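Local coordinates for secreted protein (PDB 5M6Q) that probably joins proteins as a microbial transglutaminase, transferring the acyl group of a glutamine side chain to an amine, at residues P61-S66 with V216-F221. Numbering follows the deposited sequence.
Sequences PPLNLS and VFTVAF
Leu65 and Ser66 meet Val219 and Thr218 where the chain leaves the 61-66 loop and enters the short edge strand 66-67 of the antiparallel sheet, alongside strand 214-223. Ser66 and Thr218 form an antiparallel non-hydrogen-bonded pair with both side chains on the same face, and Thr218 OG1 donates to Ser66 OG over 2.9 Å. Ser66 OG in turn donates to Leu63 O at 2.8 Å, from above the carbonyl plane, 38° out of it, so two bonds grip one buried hydroxyl. With OG anti to the carbonyl carbon and beside the backbone N (chi1 -66°), the hydroxyl comes within reach of both Leu63 O and Thr218 OG1. Cutting the serine back to an alanine is likely to leave Thr218 OG1 without its acceptor and Leu63 O without its donor. On the threonine's other branch, the methyl CG2 lies 3.4 Å from Pro62 O. Leu65 O takes a nearly straight bond from Val219 N (2.8 Å, 167° at the hydrogen), while Leu65 CB rests against Val219 O and its side chain continues to Leu80 of helix 70-84. Farther along, Pro62 CG touches Ala220 CB at 3.7 Å, with Leu53 of helix 47-53 packing on both residues. Where the loop bows away from the strand, one water bridges the two: it accepts from Leu65 N and donates to Pro62 O and, at 2.8 Å, to Val219 O.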
# COMPACT_ATOMS: atom_id res chain seq x y z
N PRO A 61 -1.98 7.24 -0.05
CA PRO A 61 -1.64 6.15 0.87
C PRO A 61 -0.40 6.52 1.69
O PRO A 61 0.60 6.95 1.12
CB PRO A 61 -1.38 4.96 -0.07
CG PRO A 61 -2.04 5.33 -1.36
CD PRO A 61 -1.91 6.82 -1.46
N PRO A 62 -0.46 6.35 3.01
CA PRO A 62 0.65 6.79 3.86
C PRO A 62 1.87 5.89 3.72
O PRO A 62 1.73 4.67 3.64
CB PRO A 62 0.07 6.70 5.27
CG PRO A 62 -0.92 5.57 5.17
CD PRO A 62 -1.47 5.57 3.76
N LEU A 63 3.06 6.49 3.70
CA LEU A 63 4.28 5.74 3.40
C LEU A 63 5.15 5.55 4.63
O LEU A 63 6.29 5.11 4.52
CB LEU A 63 5.07 6.45 2.29
CG LEU A 63 4.26 6.63 1.01
CD1 LEU A 63 5.07 7.35 -0.08
CD2 LEU A 63 3.78 5.28 0.47
N ASN A 64 4.58 5.86 5.79
CA ASN A 64 5.27 5.84 7.09
C ASN A 64 6.02 4.55 7.38
O ASN A 64 7.10 4.57 7.96
CB ASN A 64 4.26 6.04 8.24
CG ASN A 64 3.39 7.26 8.06
OD1 ASN A 64 2.16 7.17 8.15
ND2 ASN A 64 4.02 8.40 7.82
N LEU A 65 5.39 3.44 7.05
CA LEU A 65 5.87 2.11 7.41
C LEU A 65 6.15 1.34 6.13
O LEU A 65 5.35 0.48 5.74
CB LEU A 65 4.86 1.36 8.28
CG LEU A 65 4.49 1.93 9.65
CD1 LEU A 65 3.49 0.99 10.33
CD2 LEU A 65 5.72 2.18 10.57
N SER A 66 7.27 1.67 5.49
CA SER A 66 7.65 1.09 4.20
C SER A 66 8.88 0.22 4.35
O SER A 66 9.83 0.60 5.02
CB SER A 66 7.92 2.18 3.16
OG SER A 66 6.74 2.88 2.84
N VAL A 216 8.85 -0.75 -2.61
CA VAL A 216 8.69 -0.95 -1.18
C VAL A 216 7.38 -1.67 -0.88
O VAL A 216 6.46 -1.66 -1.68
CB VAL A 216 8.73 0.39 -0.39
CG1 VAL A 216 10.09 1.07 -0.53
CG2 VAL A 216 7.61 1.31 -0.85
N PHE A 217 7.32 -2.30 0.29
CA PHE A 217 6.12 -2.92 0.76
C PHE A 217 5.73 -2.20 2.03
O PHE A 217 6.51 -2.12 2.98
CB PHE A 217 6.34 -4.42 0.98
CG PHE A 217 6.69 -5.15 -0.27
CD1 PHE A 217 5.69 -5.71 -1.06
CD2 PHE A 217 8.00 -5.23 -0.70
CE1 PHE A 217 6.01 -6.36 -2.22
CE2 PHE A 217 8.32 -5.88 -1.86
CZ PHE A 217 7.33 -6.44 -2.62
N THR A 218 4.51 -1.69 2.04
CA THR A 218 4.10 -0.69 3.00
C THR A 218 2.92 -1.18 3.79
O THR A 218 2.00 -1.79 3.26
CB THR A 218 3.74 0.64 2.28
OG1 THR A 218 4.88 1.09 1.56
CG2 THR A 218 3.30 1.71 3.28
N VAL A 219 2.98 -0.93 5.09
CA VAL A 219 1.92 -1.32 5.99
C VAL A 219 1.18 -0.07 6.40
O VAL A 219 1.80 0.92 6.77
CB VAL A 219 2.48 -2.06 7.22
CG1 VAL A 219 1.34 -2.54 8.10
CG2 VAL A 219 3.36 -3.21 6.79
N ALA A 220 -0.14 -0.12 6.34
CA ALA A 220 -0.96 1.01 6.75
C ALA A 220 -2.25 0.50 7.35
O ALA A 220 -2.68 -0.63 7.06
CB ALA A 220 -1.26 1.93 5.55
N PHE A 221 -2.87 1.31 8.20
CA PHE A 221 -4.14 0.92 8.78
C PHE A 221 -5.27 1.19 7.82
O PHE A 221 -5.38 2.27 7.24
CB PHE A 221 -4.37 1.64 10.12
CG PHE A 221 -3.60 1.00 11.24
CD1 PHE A 221 -3.92 -0.28 11.66
CD2 PHE A 221 -2.54 1.65 11.84
CE1 PHE A 221 -3.23 -0.88 12.67
CE2 PHE A 221 -1.83 1.05 12.86
CZ PHE A 221 -2.17 -0.22 13.27
O HOH W 1 2.71 3.47 5.95